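Local coordinates for aminotransferase class I and II (Streptococcus suis 89/1591, PDB 3OP7), which probably transfers amino groups between amino acids and keto acids, using pyridoxal 5'-phosphate bound as a Schiff base to an active-site lysine, at residues 86-91 with 250-255; 175-180 with 208-213; 279-284 with 348-353. One frame throughout, in Å; residues are numbered along the deposited sequence.

Contact 1: 86-91 with 250-255; sequences QTNGAT and YTMICA
M252 and A255 pack against Q86, T87 and N88 in a buried, largely apolar contact, where the end of strand 84-87 turns into helix 89-101 and meets the loop ahead of helix 257-268. The selenium of M252, a selenomethionine, lies 3.6 Å from T87 CA. The M252 side chain bends at its last torsion (chi3 84°), bringing its CE to 3.4 Å from N88 OD1 and against T87 CG2. This is the cofactor-binding corner of the large domain in a type I pyridoxal-phosphate fold: just past the inverse gamma turn centred on N88, A90 N and T91 OG1 hydrogen-bond the phosphate oxygens of the modified lysine at position 222. T87 OG1 bonds G89 O (2.8 Å) from above the carbonyl plane, spanning the turn within its own segment. At the other end, A255 CB sits 3.7 Å from Q86 OE1. A water bridges the same two residues, lying within hydrogen-bonding distance of Q86 OE1 and accepting from A255 N (2.9 Å), while Q86 NE2 is held by D260. R230 of the second subunit bonds M252 O and C254 O, which places the loop at the dimer interface.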
# COMPACT_ATOMS: atom_id res chain seq x y z
N GLN A 86 5.64 8.79 -6.27
CA GLN A 86 5.53 8.52 -4.84
C GLN A 86 4.78 7.23 -4.58
O GLN A 86 3.76 6.94 -5.25
CB GLN A 86 4.78 9.66 -4.14
CG GLN A 86 4.88 9.66 -2.63
CD GLN A 86 4.34 10.95 -2.08
OE1 GLN A 86 3.15 11.13 -2.05
NE2 GLN A 86 5.20 11.85 -1.70
N THR A 87 5.24 6.50 -3.55
CA THR A 87 4.60 5.28 -3.14
C THR A 87 4.51 5.16 -1.62
O THR A 87 5.15 5.96 -0.88
CB THR A 87 5.41 4.09 -3.69
OG1 THR A 87 6.74 4.16 -3.16
CG2 THR A 87 5.40 4.07 -5.24
N ASN A 88 3.70 4.21 -1.14
CA ASN A 88 3.68 3.90 0.29
C ASN A 88 4.89 3.08 0.70
O ASN A 88 4.85 1.84 0.76
CB ASN A 88 2.36 3.26 0.75
CG ASN A 88 2.09 1.90 0.11
OD1 ASN A 88 2.26 1.76 -1.09
ND2 ASN A 88 1.65 0.89 0.93
N GLY A 89 6.01 3.77 0.96
CA GLY A 89 7.26 3.09 1.23
C GLY A 89 7.91 2.50 0.01
O GLY A 89 7.28 2.43 -1.07
N ALA A 90 9.15 2.04 0.17
CA ALA A 90 9.77 1.14 -0.80
C ALA A 90 8.92 -0.14 -1.01
O ALA A 90 8.90 -0.69 -2.11
CB ALA A 90 11.22 0.82 -0.44
N THR A 91 8.17 -0.55 0.03
CA THR A 91 7.26 -1.69 -0.06
C THR A 91 6.32 -1.51 -1.25
O THR A 91 6.20 -2.37 -2.13
CB THR A 91 6.49 -1.93 1.25
OG1 THR A 91 7.41 -2.19 2.35
CG2 THR A 91 5.60 -3.14 1.13
N TYR A 250 -4.57 -0.25 -7.84
CA TYR A 250 -4.70 -1.62 -7.36
C TYR A 250 -4.09 -1.77 -6.00
O TYR A 250 -4.41 -2.73 -5.29
CB TYR A 250 -3.98 -2.59 -8.31
CG TYR A 250 -4.71 -2.90 -9.58
CD1 TYR A 250 -5.89 -3.65 -9.57
CD2 TYR A 250 -4.24 -2.47 -10.81
CE1 TYR A 250 -6.50 -3.98 -10.71
CE2 TYR A 250 -4.86 -2.79 -11.97
CZ TYR A 250 -6.01 -3.56 -11.94
OH TYR A 250 -6.76 -3.91 -13.08
N THR A 251 -3.09 -0.94 -5.68
CA THR A 251 -2.28 -1.13 -4.50
C THR A 251 -2.32 -0.04 -3.44
O THR A 251 -2.17 -0.33 -2.25
CB THR A 251 -0.82 -1.35 -4.94
OG1 THR A 251 -0.34 -0.14 -5.54
CG2 THR A 251 -0.75 -2.55 -5.96
N MSE A 252 -2.47 1.24 -3.84
CA MSE A 252 -2.33 2.32 -2.90
C MSE A 252 -3.27 3.53 -3.14
O MSE A 252 -3.65 4.17 -2.18
CB MSE A 252 -0.88 2.77 -2.84
CG MSE A 252 -0.39 3.30 -4.11
SE MSE A 252 1.39 3.94 -4.22
CE MSE A 252 2.06 2.12 -4.51
N ILE A 253 -3.61 3.78 -4.41
CA ILE A 253 -4.11 5.10 -4.94
C ILE A 253 -3.05 6.21 -4.83
O ILE A 253 -2.63 6.80 -5.85
CB ILE A 253 -5.46 5.57 -4.35
CG1 ILE A 253 -6.53 4.49 -4.55
CG2 ILE A 253 -5.88 6.93 -5.03
CD1 ILE A 253 -7.89 4.84 -4.00
N CYS A 254 -2.66 6.49 -3.60
CA CYS A 254 -1.67 7.48 -3.28
C CYS A 254 -1.19 7.26 -1.84
O CYS A 254 -1.76 6.50 -1.04
CB CYS A 254 -2.29 8.90 -3.42
SG CYS A 254 -3.72 9.10 -2.50
N ALA A 255 -0.15 7.99 -1.50
CA ALA A 255 0.33 8.03 -0.15
C ALA A 255 -0.32 9.17 0.57
O ALA A 255 -1.14 9.92 -0.03
CB ALA A 255 1.84 8.22 -0.18
O HOH W 1 1.19 9.64 -3.41

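Contact 2: 175-180 with 208-213; sequences YLEELV and IEVYDK. With EDO (1,2-ethanediol), chain K.
V180 is the side chain on which this contact turns: from helix 173-184 it meets both V210, in the weakly bonded helical turn 207-210, and Y211, which leads into strand 214-219. Its CB points at the opposing segment and splits into two methyls with separate tasks. CG1, placed anti to the backbone N (chi1 169°), touches the tyrosine ring at Y211 CD1, 3.4 Å away, coming in obliquely, and also lies 3.7 Å from V210 O. CG2 takes the other branch, 3.8 Å from Y211 CB and 3.9 Å from V210 CG2. Thus one valine touches both aliphatic and aromatic carbon.

The line of contact continues one helical turn back, where L176 CB approaches V210 CG2 at 4.3 Å. Further out, E177 CG lies alongside V210 CG1, while its carboxylate turns to a salt bridge with R173. I190 of strand 189-193 touches both V180 and Y211, so the contact lies where helix 173-184 and the approach to strand 214-219 pack on the central sheet, as in the α/β large domain of fold type I aminotransferases. The tyrosine is fixed at its far end by a hydrogen bond from OH to A188 O, and K213 N lies 3.7 Å above one face of the ring, over its centre. E209 OE1 accepts a hydrogen bond of 2.8 Å from O2 of an ethanediol, probably left from crystallisation, and also takes S206 N, while E209 OE2 takes T77 N.

Across the two segments the chemistry is entirely van der Waals: the polar groups of E177, E209 and Y211 find their partners elsewhere, so the contact itself depends on close apolar fit, with the polar ends bonded outside it.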
# COMPACT_ATOMS: atom_id res chain seq x y z
N TYR A 175 31.15 -2.98 -10.94
CA TYR A 175 30.24 -4.12 -10.95
C TYR A 175 28.93 -3.88 -11.66
O TYR A 175 28.51 -4.70 -12.50
CB TYR A 175 29.95 -4.56 -9.51
CG TYR A 175 29.30 -5.92 -9.42
CD1 TYR A 175 27.96 -6.09 -9.69
CD2 TYR A 175 30.04 -7.04 -9.05
CE1 TYR A 175 27.37 -7.37 -9.61
CE2 TYR A 175 29.44 -8.28 -8.94
CZ TYR A 175 28.13 -8.43 -9.26
OH TYR A 175 27.56 -9.67 -9.17
N LEU A 176 28.23 -2.79 -11.30
CA LEU A 176 26.98 -2.43 -11.91
C LEU A 176 27.06 -2.24 -13.43
O LEU A 176 26.11 -2.57 -14.14
CB LEU A 176 26.37 -1.15 -11.28
CG LEU A 176 25.91 -1.25 -9.83
CD1 LEU A 176 25.57 0.13 -9.23
CD2 LEU A 176 24.69 -2.20 -9.64
N GLU A 177 28.14 -1.65 -13.92
CA GLU A 177 28.29 -1.42 -15.33
C GLU A 177 28.37 -2.77 -16.07
O GLU A 177 27.83 -2.87 -17.19
CB GLU A 177 29.53 -0.49 -15.61
CG GLU A 177 29.15 0.98 -15.25
CD GLU A 177 30.28 2.04 -15.37
OE1 GLU A 177 31.45 1.68 -15.40
OE2 GLU A 177 29.94 3.25 -15.38
N GLU A 178 29.03 -3.76 -15.48
CA GLU A 178 29.14 -5.10 -16.06
C GLU A 178 27.78 -5.83 -16.03
O GLU A 178 27.38 -6.46 -17.03
CB GLU A 178 30.30 -5.90 -15.39
CG GLU A 178 30.67 -7.13 -16.21
CD GLU A 178 31.84 -7.91 -15.69
OE1 GLU A 178 32.60 -7.43 -14.83
OE2 GLU A 178 31.98 -9.04 -16.16
N LEU A 179 27.05 -5.66 -14.93
CA LEU A 179 25.67 -6.17 -14.80
C LEU A 179 24.82 -5.56 -15.91
O LEU A 179 24.02 -6.25 -16.57
CB LEU A 179 25.11 -5.82 -13.43
CG LEU A 179 23.63 -5.95 -13.18
CD1 LEU A 179 23.20 -7.40 -13.46
CD2 LEU A 179 23.32 -5.50 -11.74
N VAL A 180 24.95 -4.26 -16.09
CA VAL A 180 24.16 -3.56 -17.10
C VAL A 180 24.52 -4.07 -18.51
O VAL A 180 23.66 -4.26 -19.32
CB VAL A 180 24.33 -2.05 -16.97
CG1 VAL A 180 23.72 -1.28 -18.20
CG2 VAL A 180 23.65 -1.57 -15.70
N ILE A 208 19.52 3.61 -12.05
CA ILE A 208 19.05 4.51 -13.09
C ILE A 208 20.11 5.52 -13.59
O ILE A 208 19.93 6.10 -14.66
CB ILE A 208 17.81 5.25 -12.59
CG1 ILE A 208 16.99 5.75 -13.78
CG2 ILE A 208 18.22 6.30 -11.57
CD1 ILE A 208 15.68 6.42 -13.40
N GLU A 209 21.22 5.67 -12.87
CA GLU A 209 22.35 6.49 -13.31
C GLU A 209 23.31 5.74 -14.24
O GLU A 209 24.20 6.36 -14.87
CB GLU A 209 23.10 7.05 -12.08
CG GLU A 209 22.26 8.04 -11.26
CD GLU A 209 22.86 8.42 -9.92
OE1 GLU A 209 23.44 7.58 -9.19
OE2 GLU A 209 22.69 9.60 -9.56
N VAL A 210 23.17 4.42 -14.31
CA VAL A 210 23.99 3.61 -15.19
C VAL A 210 23.23 2.87 -16.29
O VAL A 210 23.88 2.26 -17.14
CB VAL A 210 24.88 2.62 -14.40
CG1 VAL A 210 25.95 3.36 -13.56
CG2 VAL A 210 24.08 1.69 -13.53
N TYR A 211 21.91 2.93 -16.27
CA TYR A 211 21.07 2.17 -17.22
C TYR A 211 19.74 2.83 -17.45
O TYR A 211 18.98 3.06 -16.49
CB TYR A 211 20.86 0.76 -16.68
CG TYR A 211 20.24 -0.28 -17.61
CD1 TYR A 211 20.51 -0.29 -18.98
CD2 TYR A 211 19.49 -1.30 -17.09
CE1 TYR A 211 20.00 -1.28 -19.82
CE2 TYR A 211 18.94 -2.28 -17.90
CZ TYR A 211 19.21 -2.27 -19.27
OH TYR A 211 18.70 -3.23 -20.07
N ASP A 212 19.41 3.08 -18.71
CA ASP A 212 18.09 3.65 -19.11
C ASP A 212 16.95 2.78 -18.68
O ASP A 212 15.84 3.26 -18.40
CB ASP A 212 17.94 3.79 -20.63
CG ASP A 212 16.66 4.58 -21.02
OD1 ASP A 212 16.71 5.82 -20.85
OD2 ASP A 212 15.63 3.98 -21.49
N LYS A 213 17.16 1.47 -18.67
CA LYS A 213 16.10 0.53 -18.22
C LYS A 213 16.32 0.07 -16.75
O LYS A 213 15.82 -0.99 -16.33
CB LYS A 213 16.03 -0.67 -19.18
CG LYS A 213 15.19 -0.41 -20.41
CD LYS A 213 15.30 -1.59 -21.43
CE LYS A 213 13.92 -1.91 -21.99
NZ LYS A 213 13.95 -2.84 -23.18
C1 EDO K . 26.14 9.85 -10.64
O1 EDO K . 26.34 9.40 -11.99
C2 EDO K . 26.63 8.79 -9.66
O2 EDO K . 25.88 8.73 -8.43

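Contact 3: 279-284 with 348-353; sequences HILEEN and LGFACE
N284 ND2 is shared by two carbonyls of the loop that follows strand 345-348: a sound bond to F350 O (2.9 Å) and a weak one to C352 O (2.8 Å), whose N-H...O angle is only 117°. The arrangement ties the long helix 270-294 to the loop by which the chain leaves the antiparallel sheet of the small domain, in a fold type I aminotransferase, for helix 354-368. In the stronger bond the donor lies in the carbonyl plane of F350 and the acceptor close to the amide plane of N284. OD1 of the same amide takes Q354 NE2, at the start of the next helix, so both ends of the group are engaged and its rotation is fixed.

Apolar contacts adjoin these bonds. The F350 ring presents its edge to the helix: N284 CB lies in its plane, 3.8 Å from F350 CD2, and the side chain of L281 crosses it at about a right angle. L281 CD2 also reaches A351 CB, 4.1 Å away, and I280 CG2 meets that A351 methyl at 4.2 Å from a direction roughly perpendicular to it. At the ring's edge F350 CE2 stands 3.7 Å from L281 O and 4.0 Å from L281 CD2.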
# COMPACT_ATOMS: atom_id res chain seq x y z
N HIS A 279 26.86 9.58 11.85
CA HIS A 279 27.39 9.42 13.19
C HIS A 279 26.88 8.15 13.88
O HIS A 279 27.64 7.41 14.50
CB HIS A 279 27.06 10.65 14.06
CG HIS A 279 27.77 11.91 13.65
ND1 HIS A 279 29.15 12.03 13.71
CD2 HIS A 279 27.30 13.11 13.24
CE1 HIS A 279 29.49 13.25 13.32
NE2 HIS A 279 28.39 13.93 13.04
N ILE A 280 25.59 7.89 13.77
CA ILE A 280 25.02 6.71 14.40
C ILE A 280 25.58 5.44 13.78
O ILE A 280 26.08 4.56 14.48
CB ILE A 280 23.50 6.67 14.20
CG1 ILE A 280 22.84 7.84 14.95
CG2 ILE A 280 22.95 5.29 14.65
CD1 ILE A 280 21.41 8.14 14.51
N LEU A 281 25.53 5.36 12.45
CA LEU A 281 26.16 4.22 11.74
C LEU A 281 27.63 3.97 12.08
O LEU A 281 28.01 2.83 12.42
CB LEU A 281 26.03 4.41 10.22
CG LEU A 281 24.68 4.15 9.64
CD1 LEU A 281 24.70 4.66 8.20
CD2 LEU A 281 24.42 2.65 9.70
N GLU A 282 28.48 4.99 11.99
CA GLU A 282 29.91 4.80 12.22
C GLU A 282 30.23 4.44 13.67
O GLU A 282 30.97 3.52 13.93
CB GLU A 282 30.70 6.06 11.82
CG GLU A 282 30.54 6.41 10.34
CD GLU A 282 31.35 7.63 9.91
OE1 GLU A 282 31.81 8.37 10.79
OE2 GLU A 282 31.52 7.85 8.69
N GLU A 283 29.61 5.13 14.62
CA GLU A 283 29.84 4.82 16.03
C GLU A 283 29.33 3.42 16.43
O GLU A 283 30.01 2.71 17.19
CB GLU A 283 29.19 5.89 16.90
CG GLU A 283 29.90 7.23 16.75
CD GLU A 283 29.28 8.35 17.56
OE1 GLU A 283 28.62 8.07 18.60
OE2 GLU A 283 29.46 9.53 17.16
N ASN A 284 28.15 3.04 15.94
CA ASN A 284 27.59 1.72 16.27
C ASN A 284 28.29 0.61 15.51
O ASN A 284 28.59 -0.46 16.08
CB ASN A 284 26.09 1.69 16.06
CG ASN A 284 25.37 2.50 17.07
OD1 ASN A 284 25.97 3.35 17.72
ND2 ASN A 284 24.07 2.23 17.26
N LEU A 348 21.58 -9.02 12.19
CA LEU A 348 21.76 -8.13 13.34
C LEU A 348 21.65 -6.65 12.89
O LEU A 348 22.45 -6.20 12.06
CB LEU A 348 23.13 -8.40 13.94
CG LEU A 348 23.36 -7.81 15.33
CD1 LEU A 348 24.44 -8.65 16.03
CD2 LEU A 348 23.71 -6.32 15.33
N GLY A 349 20.67 -5.92 13.39
CA GLY A 349 20.50 -4.52 13.04
C GLY A 349 21.14 -3.67 14.14
O GLY A 349 20.66 -3.64 15.27
N PHE A 350 22.21 -2.96 13.79
CA PHE A 350 23.03 -2.31 14.81
C PHE A 350 22.85 -0.80 14.96
O PHE A 350 23.51 -0.21 15.83
CB PHE A 350 24.51 -2.61 14.55
CG PHE A 350 25.02 -2.06 13.26
CD1 PHE A 350 24.94 -2.80 12.08
CD2 PHE A 350 25.54 -0.77 13.19
CE1 PHE A 350 25.38 -2.26 10.84
CE2 PHE A 350 25.98 -0.24 11.97
CZ PHE A 350 25.92 -1.00 10.80
N ALA A 351 22.01 -0.17 14.13
CA ALA A 351 21.85 1.29 14.15
C ALA A 351 20.66 1.71 15.00
O ALA A 351 19.95 2.71 14.74
CB ALA A 351 21.73 1.82 12.72
N CYS A 352 20.43 0.91 16.04
CA CYS A 352 19.48 1.22 17.09
C CYS A 352 20.19 2.07 18.16
O CYS A 352 21.36 2.45 17.98
CB CYS A 352 18.98 -0.09 17.71
SG CYS A 352 20.29 -1.13 18.43
N GLU A 353 19.49 2.33 19.27
CA GLU A 353 20.07 3.06 20.39
C GLU A 353 21.32 2.33 20.84
O GLU A 353 21.33 1.10 21.06
CB GLU A 353 19.06 3.23 21.53

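In the fold
The three contacts show how chemistry follows place in one fold. Contacts 1 and 3 are buried, lie on opposite sides of the chain's centre and are about 28 Å apart, centre to centre. Contact 2, partly buried, belongs to the flank of the large domain, and its nearest atoms come within about 13 Å of contact 1. Those two share the central sheet: contact 1 lies at the end of its edge strand 84-87, contact 2 packs on its inner strand 189-193. Contact 3 instead joins helix 270-294 to the small domain. Contact 1 combines selenomethionine packing with one water bridge, apolar packing of branched chains on a tyrosine serves contact 2, and a side-chain amide bonds directly to backbone in contact 3. Of the three, only contact 1 is touched by the second subunit.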